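Local coordinates for protein TP_0956 (Treponema pallidum subsp. pallidum, PDB 3U64), which probably serves as the T component of a TRAP transporter, a tetratricopeptide-repeat lipoprotein thought to act through protein-protein interaction in ligand uptake, at residues Thr154-Gly159 against Glu198-Asn203; Met184-Ala189 against Asn203-Phe208. All blocks are in the same frame, centred on the assembly; numbering follows the deposited sequence.

In the fold
Of the three helices involved, 152-166 comes first in the chain, then 176-192, then 196-211. Contact 1 joins the first of these to the third, closing a loop of 38 residues that contains all of helix 176-192. Contact 2 joins the second to the third and closes a much shorter loop of 13 residues around the turn between them. Because their segments alternate, the two contacts cross. They share N203 and lie about 6 Å apart between centres, and they also touch directly, V201 packing on the backbone of L186. Together they bind three helices of this all-helical, tetratricopeptide-repeat-like fold into one packed unit.

Contact 1. Residues Thr154-Gly159 against Glu198-Asn203; sequences TLYWVG and EGAVWN
The backbone carbonyl of A200 and the side chains of Y156 and N203 meet at a single water, which bridges helices 152-166 and 196-211 of the tetratricopeptide-repeat-like fold. Y156 OH donates to this water over 2.9 Å. The water in turn gives one hydrogen to A200 O, at 3.1 Å, and the other to N203 OD1, at 3.2 Å. The water thus accepts one bond and donates two, and no hydrogen bond runs directly between the two segments.

The phenol reaches across because CG of Y156 stands anti to its backbone N (chi1 166°), which carries the ring from the first helix onto the start of the second. Its CE1-CD1 side does most of the touching. CE1 lies 3.6 Å from A200 O, the carbonyl that also takes the water, while CD1 packs 3.9 Å from V201 CG2, the methyl of V201 beside the backbone N. Both partners approach the ring obliquely. The A200 methyl sits near the far end of the phenol, its CB 4.0 Å from Y156 CZ.

Along its opposite edge, the ring of Y156 meets W157: CE2 lies 3.5 Å above one face of the indole, offset toward the rim, with W157 NE1 in the plane of the phenol at its edge. The phenol thus lies between the indole and helix 196-211; W157 in turn packs on helix 66-89. V201 has a second apolar neighbour in C190 of helix 176-192. The carboxamide of N203 is also tied at both ends, which should limit its rotation: ND2 hydrogen-bonds to T244 OG1 while OD1 takes the water.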
ATOM      1  N   THR A 154      12.586  13.985 -22.519  1.00 33.94           N
ATOM      2  CA  THR A 154      12.180  14.976 -21.527  1.00 34.14           C
ATOM      3  C   THR A 154      11.053  15.846 -22.073  1.00 33.91           C
ATOM      4  O   THR A 154      10.054  16.090 -21.388  1.00 30.35           O
ATOM      5  CB  THR A 154      13.395  15.835 -21.063  1.00 35.44           C
ATOM      6  OG1 THR A 154      14.458  14.959 -20.671  1.00 33.27           O
ATOM      7  CG2 THR A 154      13.027  16.736 -19.880  1.00 35.50           C
ATOM      8  N   LEU A 155      11.210  16.294 -23.316  1.00 33.93           N
ATOM      9  CA  LEU A 155      10.201  17.112 -23.983  1.00 35.32           C
ATOM     10  C   LEU A 155       8.859  16.391 -23.975  1.00 31.89           C
ATOM     11  O   LEU A 155       7.800  16.979 -23.698  1.00 30.63           O
ATOM     12  CB  LEU A 155      10.646  17.421 -25.427  1.00 22.33           C
ATOM     13  CG  LEU A 155      11.830  18.384 -25.434  1.00 30.75           C
ATOM     14  CD1 LEU A 155      12.452  18.533 -26.810  1.00 33.60           C
ATOM     15  CD2 LEU A 155      11.389  19.727 -24.904  1.00 32.85           C
ATOM     16  N   TYR A 156       8.920  15.100 -24.272  1.00 26.41           N
ATOM     17  CA  TYR A 156       7.723  14.283 -24.402  1.00 24.44           C
ATOM     18  C   TYR A 156       6.975  14.212 -23.077  1.00 27.96           C
ATOM     19  O   TYR A 156       5.765  14.390 -23.048  1.00 27.47           O
ATOM     20  CB  TYR A 156       8.072  12.868 -24.892  1.00 21.86           C
ATOM     21  CG  TYR A 156       6.924  11.870 -24.725  1.00 29.69           C
ATOM     22  CD1 TYR A 156       5.800  11.929 -25.539  1.00 34.41           C
ATOM     23  CD2 TYR A 156       6.963  10.881 -23.748  1.00 42.87           C
ATOM     24  CE1 TYR A 156       4.746  11.045 -25.385  1.00 36.26           C
ATOM     25  CE2 TYR A 156       5.908   9.984 -23.583  1.00 45.08           C
ATOM     26  CZ  TYR A 156       4.799  10.075 -24.401  1.00 42.29           C
ATOM     27  OH  TYR A 156       3.743   9.196 -24.254  1.00 42.72           O
ATOM     28  N   TRP A 157       7.700  13.947 -21.989  1.00 30.34           N
ATOM     29  CA  TRP A 157       7.074  13.749 -20.689  1.00 30.40           C
ATOM     30  C   TRP A 157       6.537  15.051 -20.088  1.00 29.16           C
ATOM     31  O   TRP A 157       5.419  15.083 -19.583  1.00 32.16           O
ATOM     32  CB  TRP A 157       8.000  12.968 -19.734  1.00 32.29           C
ATOM     33  CG  TRP A 157       7.923  11.486 -20.057  1.00 31.45           C
ATOM     34  CD1 TRP A 157       8.871  10.722 -20.672  1.00 29.01           C
ATOM     35  CD2 TRP A 157       6.789  10.624 -19.841  1.00 28.99           C
ATOM     36  NE1 TRP A 157       8.413   9.432 -20.818  1.00 34.78           N
ATOM     37  CE2 TRP A 157       7.135   9.350 -20.340  1.00 28.64           C
ATOM     38  CE3 TRP A 157       5.526  10.808 -19.266  1.00 32.25           C
ATOM     39  CZ2 TRP A 157       6.263   8.254 -20.263  1.00 39.72           C
ATOM     40  CZ3 TRP A 157       4.649   9.715 -19.207  1.00 41.16           C
ATOM     41  CH2 TRP A 157       5.027   8.457 -19.706  1.00 36.54           C
ATOM     42  N   VAL A 158       7.311  16.130 -20.205  1.00 26.72           N
ATOM     43  CA  VAL A 158       6.876  17.449 -19.748  1.00 24.99           C
ATOM     44  C   VAL A 158       5.622  17.877 -20.505  1.00 35.54           C
ATOM     45  O   VAL A 158       4.608  18.231 -19.892  1.00 33.12           O
ATOM     46  CB  VAL A 158       7.989  18.525 -19.933  1.00 31.62           C
ATOM     47  CG1 VAL A 158       7.443  19.896 -19.641  1.00 27.05           C
ATOM     48  CG2 VAL A 158       9.170  18.227 -19.023  1.00 35.80           C
ATOM     49  N   GLY A 159       5.683  17.821 -21.834  1.00 33.04           N
ATOM     50  CA  GLY A 159       4.547  18.200 -22.656  1.00 31.93           C
ATOM     51  C   GLY A 159       3.329  17.341 -22.328  1.00 36.84           C
ATOM     52  O   GLY A 159       2.196  17.842 -22.226  1.00 38.35           O
ATOM     53  N   GLU A 198       8.036   4.457 -30.863  1.00 49.70           N
ATOM     54  CA  GLU A 198       6.993   3.993 -31.768  1.00 46.17           C
ATOM     55  C   GLU A 198       5.890   5.041 -31.982  1.00 41.70           C
ATOM     56  O   GLU A 198       4.700   4.715 -31.996  1.00 38.54           O
ATOM     57  CB  GLU A 198       6.409   2.674 -31.241  1.00 42.72           C
ATOM     58  CG  GLU A 198       7.473   1.597 -31.051  1.00 40.72           C
ATOM     59  CD  GLU A 198       6.924   0.312 -30.452  1.00 57.80           C
ATOM     60  OE1 GLU A 198       6.753   0.258 -29.212  1.00 58.56           O
ATOM     61  OE2 GLU A 198       6.672  -0.649 -31.223  1.00 60.78           O
ATOM     62  N   GLY A 199       6.295   6.300 -32.139  1.00 36.90           N
ATOM     63  CA  GLY A 199       5.366   7.381 -32.425  1.00 35.44           C
ATOM     64  C   GLY A 199       4.549   7.896 -31.242  1.00 42.21           C
ATOM     65  O   GLY A 199       3.521   8.536 -31.443  1.00 38.88           O
ATOM     66  N   ALA A 200       5.001   7.643 -30.016  1.00 35.53           N
ATOM     67  CA  ALA A 200       4.243   8.048 -28.823  1.00 29.97           C
ATOM     68  C   ALA A 200       3.875   9.543 -28.768  1.00 33.78           C
ATOM     69  O   ALA A 200       2.819   9.919 -28.226  1.00 33.45           O
ATOM     70  CB  ALA A 200       5.000   7.661 -27.565  1.00 30.79           C
ATOM     71  N   VAL A 201       4.749  10.398 -29.302  1.00 32.73           N
ATOM     72  CA  VAL A 201       4.485  11.837 -29.310  1.00 29.49           C
ATOM     73  C   VAL A 201       3.250  12.169 -30.163  1.00 40.31           C
ATOM     74  O   VAL A 201       2.416  12.977 -29.767  1.00 36.55           O
ATOM     75  CB  VAL A 201       5.685  12.656 -29.821  1.00 33.54           C
ATOM     76  CG1 VAL A 201       5.477  14.146 -29.508  1.00 34.82           C
ATOM     77  CG2 VAL A 201       6.974  12.148 -29.207  1.00 32.54           C
ATOM     78  N   TRP A 202       3.148  11.536 -31.330  1.00 31.38           N
ATOM     79  CA  TRP A 202       2.042  11.770 -32.241  1.00 33.57           C
ATOM     80  C   TRP A 202       0.737  11.378 -31.612  1.00 36.94           C
ATOM     81  O   TRP A 202      -0.309  11.957 -31.920  1.00 42.58           O
ATOM     82  CB  TRP A 202       2.224  10.966 -33.523  1.00 31.98           C
ATOM     83  CG  TRP A 202       3.461  11.332 -34.234  1.00 30.40           C
ATOM     84  CD1 TRP A 202       4.594  10.588 -34.340  1.00 33.06           C
ATOM     85  CD2 TRP A 202       3.715  12.559 -34.922  1.00 35.41           C
ATOM     86  NE1 TRP A 202       5.536  11.268 -35.063  1.00 39.97           N
ATOM     87  CE2 TRP A 202       5.022  12.480 -35.443  1.00 39.33           C
ATOM     88  CE3 TRP A 202       2.955  13.705 -35.174  1.00 39.60           C
ATOM     89  CZ2 TRP A 202       5.594  13.508 -36.203  1.00 40.73           C
ATOM     90  CZ3 TRP A 202       3.528  14.731 -35.926  1.00 42.67           C
ATOM     91  CH2 TRP A 202       4.836  14.622 -36.427  1.00 41.37           C
ATOM     92  N   ASN A 203       0.803  10.368 -30.752  1.00 31.66           N
ATOM     93  CA  ASN A 203      -0.369   9.905 -30.028  1.00 35.58           C
ATOM     94  C   ASN A 203      -0.913  10.994 -29.089  1.00 33.95           C
ATOM     95  O   ASN A 203      -2.101  11.321 -29.118  1.00 33.19           O
ATOM     96  CB  ASN A 203      -0.048   8.604 -29.272  1.00 36.84           C
ATOM     97  CG  ASN A 203      -1.263   8.024 -28.572  1.00 39.19           C
ATOM     98  OD1 ASN A 203      -1.278   7.853 -27.350  1.00 40.08           O
ATOM     99  ND2 ASN A 203      -2.301   7.751 -29.341  1.00 32.34           N
TER
HETATM  100  O   HOH W   1       1.486   8.329 -25.871  1.00 52.37           O

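Contact 2. Residues Met184-Ala189 against Asn203-Phe208; sequences MMLERA and NVLTKF
L186 and L205 form the centre of this apolar contact, each reaching from its own helix toward the other. Their side chains slide past one another in opposite directions, and CD2 of L205 packs 3.8 Å from CB of L186. Helices 176-192 and 196-211 are consecutive and run roughly antiparallel, their local axes 10.5 Å apart at an angle of 141°, an antiparallel helix pair consistent with the tetratricopeptide-repeat-like fold.

Both leucines adopt the same conformation. CG lies anti to the carbonyl carbon and beside the backbone N (chi1 -72° in L186 and -74° in L205), and one branch, CD1, is then extended, anti to CA. In L186 that branch serves two partners: V204 CG1 at 3.8 Å and L205 CD2 at 4.1 Å from L186 CD1. V204 meets it nearly at right angles. Its CG1 is turned anti to the backbone N, next to its own carbonyl carbon, while the other methyl lies beside the N.

E187 adds a looser touch at the margin. Its CG comes 4.3 Å from L205 CD1, the extended branch of that leucine, so the aliphatic part of the glutamate makes this approach. No hydrogen bond joins the two segments, and the three residues that meet around L186 CD1 are buried.

Further residues of helix 176-192 widen the interface: L205 also packs on V183 and C190, and F208 on V179 and V183. Helix 152-166 meets both partners, with M185 on L155 and V158, and V204 on Y156 and T160. T206 turns instead to helix 220-233, while M184 packs on helix 137-144.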
ATOM      1  N   MET A 184       4.197  23.057 -27.940  1.00 32.74           N
ATOM      2  CA  MET A 184       5.404  23.403 -28.692  1.00 29.67           C
ATOM      3  C   MET A 184       6.577  22.481 -28.327  1.00 35.53           C
ATOM      4  O   MET A 184       7.379  22.117 -29.189  1.00 42.56           O
ATOM      5  CB  MET A 184       5.791  24.882 -28.507  1.00 32.91           C
ATOM      6  CG  MET A 184       4.788  25.891 -29.082  1.00 42.75           C
ATOM      7  SD  MET A 184       4.428  25.643 -30.846  1.00 48.20           S
ATOM      8  CE  MET A 184       2.768  24.953 -30.754  1.00 72.33           C
ATOM      9  N   MET A 185       6.671  22.088 -27.060  1.00 31.62           N
ATOM     10  CA  MET A 185       7.660  21.088 -26.661  1.00 31.87           C
ATOM     11  C   MET A 185       7.382  19.747 -27.339  1.00 31.80           C
ATOM     12  O   MET A 185       8.294  19.095 -27.845  1.00 27.97           O
ATOM     13  CB  MET A 185       7.730  20.922 -25.142  1.00 27.07           C
ATOM     14  CG  MET A 185       8.254  22.162 -24.399  1.00 43.15           C
ATOM     15  SD  MET A 185       8.530  21.846 -22.626  1.00 45.68           S
ATOM     16  CE  MET A 185       7.209  22.791 -21.888  1.00 48.41           C
ATOM     17  N   LEU A 186       6.124  19.334 -27.356  1.00 34.37           N
ATOM     18  CA  LEU A 186       5.772  18.097 -28.049  1.00 34.39           C
ATOM     19  C   LEU A 186       6.111  18.194 -29.552  1.00 40.23           C
ATOM     20  O   LEU A 186       6.740  17.291 -30.129  1.00 35.68           O
ATOM     21  CB  LEU A 186       4.293  17.753 -27.815  1.00 33.93           C
ATOM     22  CG  LEU A 186       3.951  17.271 -26.396  1.00 39.90           C
ATOM     23  CD1 LEU A 186       2.452  17.196 -26.193  1.00 44.01           C
ATOM     24  CD2 LEU A 186       4.581  15.916 -26.082  1.00 33.09           C
ATOM     25  N   GLU A 187       5.728  19.305 -30.178  1.00 37.01           N
ATOM     26  CA  GLU A 187       6.030  19.507 -31.592  1.00 40.52           C
ATOM     27  C   GLU A 187       7.521  19.569 -31.871  1.00 42.60           C
ATOM     28  O   GLU A 187       7.968  19.154 -32.939  1.00 45.03           O
ATOM     29  CB  GLU A 187       5.349  20.755 -32.132  1.00 37.67           C
ATOM     30  CG  GLU A 187       3.860  20.597 -32.186  1.00 49.86           C
ATOM     31  CD  GLU A 187       3.184  21.807 -32.753  1.00 66.01           C
ATOM     32  OE1 GLU A 187       3.894  22.748 -33.185  1.00 79.97           O
ATOM     33  OE2 GLU A 187       1.939  21.819 -32.761  1.00 66.43           O
ATOM     34  N   ARG A 188       8.295  20.065 -30.914  1.00 37.25           N
ATOM     35  CA  ARG A 188       9.742  20.092 -31.095  1.00 37.87           C
ATOM     36  C   ARG A 188      10.346  18.683 -31.031  1.00 31.80           C
ATOM     37  O   ARG A 188      11.243  18.360 -31.806  1.00 34.23           O
ATOM     38  CB  ARG A 188      10.413  21.018 -30.085  1.00 39.03           C
ATOM     39  CG  ARG A 188      11.921  20.976 -30.152  1.00 38.74           C
ATOM     40  CD  ARG A 188      12.473  21.507 -31.483  1.00 34.93           C
ATOM     41  NE  ARG A 188      13.938  21.572 -31.410  1.00 36.88           N
ATOM     42  CZ  ARG A 188      14.763  21.599 -32.455  1.00 42.79           C
ATOM     43  NH1 ARG A 188      14.286  21.583 -33.688  1.00 37.78           N
ATOM     44  NH2 ARG A 188      16.076  21.644 -32.265  1.00 41.43           N
ATOM     45  N   ALA A 189       9.856  17.853 -30.112  1.00 30.76           N
ATOM     46  CA  ALA A 189      10.254  16.443 -30.047  1.00 33.30           C
ATOM     47  C   ALA A 189       9.973  15.727 -31.369  1.00 34.36           C
ATOM     48  O   ALA A 189      10.780  14.929 -31.840  1.00 40.05           O
ATOM     49  CB  ALA A 189       9.531  15.728 -28.906  1.00 27.05           C
ATOM     50  N   ASN A 203       0.803  10.368 -30.752  1.00 31.66           N
ATOM     51  CA  ASN A 203      -0.369   9.905 -30.028  1.00 35.58           C
ATOM     52  C   ASN A 203      -0.913  10.994 -29.089  1.00 33.95           C
ATOM     53  O   ASN A 203      -2.101  11.321 -29.118  1.00 33.19           O
ATOM     54  CB  ASN A 203      -0.048   8.604 -29.272  1.00 36.84           C
ATOM     55  CG  ASN A 203      -1.263   8.024 -28.572  1.00 39.19           C
ATOM     56  OD1 ASN A 203      -1.278   7.853 -27.350  1.00 40.08           O
ATOM     57  ND2 ASN A 203      -2.301   7.751 -29.341  1.00 32.34           N
ATOM     58  N   VAL A 204      -0.042  11.565 -28.264  1.00 30.68           N
ATOM     59  CA  VAL A 204      -0.468  12.639 -27.371  1.00 28.61           C
ATOM     60  C   VAL A 204      -0.946  13.859 -28.169  1.00 36.16           C
ATOM     61  O   VAL A 204      -1.926  14.491 -27.799  1.00 35.38           O
ATOM     62  CB  VAL A 204       0.628  13.030 -26.373  1.00 34.96           C
ATOM     63  CG1 VAL A 204       0.167  14.183 -25.512  1.00 32.91           C
ATOM     64  CG2 VAL A 204       0.994  11.836 -25.507  1.00 36.81           C
ATOM     65  N   LEU A 205      -0.285  14.166 -29.284  1.00 34.54           N
ATOM     66  CA  LEU A 205      -0.691  15.315 -30.099  1.00 36.86           C
ATOM     67  C   LEU A 205      -2.063  15.091 -30.733  1.00 38.40           C
ATOM     68  O   LEU A 205      -2.881  16.021 -30.829  1.00 40.58           O
ATOM     69  CB  LEU A 205       0.360  15.658 -31.170  1.00 31.84           C
ATOM     70  CG  LEU A 205       1.611  16.337 -30.621  1.00 37.40           C
ATOM     71  CD1 LEU A 205       2.701  16.494 -31.689  1.00 33.03           C
ATOM     72  CD2 LEU A 205       1.217  17.683 -30.022  1.00 36.61           C
ATOM     73  N   THR A 206      -2.312  13.867 -31.182  1.00 33.68           N
ATOM     74  CA  THR A 206      -3.611  13.551 -31.787  1.00 38.59           C
ATOM     75  C   THR A 206      -4.697  13.864 -30.771  1.00 35.80           C
ATOM     76  O   THR A 206      -5.653  14.574 -31.061  1.00 37.70           O
ATOM     77  CB  THR A 206      -3.716  12.076 -32.192  1.00 30.20           C
ATOM     78  OG1 THR A 206      -2.671  11.769 -33.125  1.00 43.76           O
ATOM     79  CG2 THR A 206      -5.088  11.792 -32.858  1.00 25.90           C
ATOM     80  N   LYS A 207      -4.511  13.359 -29.559  1.00 37.61           N
ATOM     81  CA  LYS A 207      -5.473  13.571 -28.496  1.00 40.63           C
ATOM     82  C   LYS A 207      -5.624  15.047 -28.161  1.00 43.27           C
ATOM     83  O   LYS A 207      -6.737  15.528 -28.009  1.00 40.05           O
ATOM     84  CB  LYS A 207      -5.115  12.741 -27.268  1.00 30.84           C
ATOM     85  CG  LYS A 207      -5.212  11.255 -27.548  1.00 31.85           C
ATOM     86  CD  LYS A 207      -5.173  10.384 -26.280  1.00 30.98           C
ATOM     87  CE  LYS A 207      -3.764  10.218 -25.768  1.00 49.73           C
ATOM     88  NZ  LYS A 207      -3.737   9.316 -24.574  1.00 59.63           N
ATOM     89  N   PHE A 208      -4.518  15.782 -28.089  1.00 47.09           N
ATOM     90  CA  PHE A 208      -4.634  17.198 -27.794  1.00 39.11           C
ATOM     91  C   PHE A 208      -5.431  17.925 -28.872  1.00 35.26           C
ATOM     92  O   PHE A 208      -6.399  18.628 -28.565  1.00 36.47           O
ATOM     93  CB  PHE A 208      -3.268  17.887 -27.617  1.00 47.89           C
ATOM     94  CG  PHE A 208      -3.366  19.408 -27.566  1.00 47.15           C
ATOM     95  CD1 PHE A 208      -3.652  20.074 -26.363  1.00 42.97           C
ATOM     96  CD2 PHE A 208      -3.217  20.162 -28.725  1.00 39.42           C
ATOM     97  CE1 PHE A 208      -3.770  21.480 -26.316  1.00 37.32           C
ATOM     98  CE2 PHE A 208      -3.324  21.564 -28.691  1.00 41.98           C
ATOM     99  CZ  PHE A 208      -3.603  22.222 -27.485  1.00 41.46           C
TER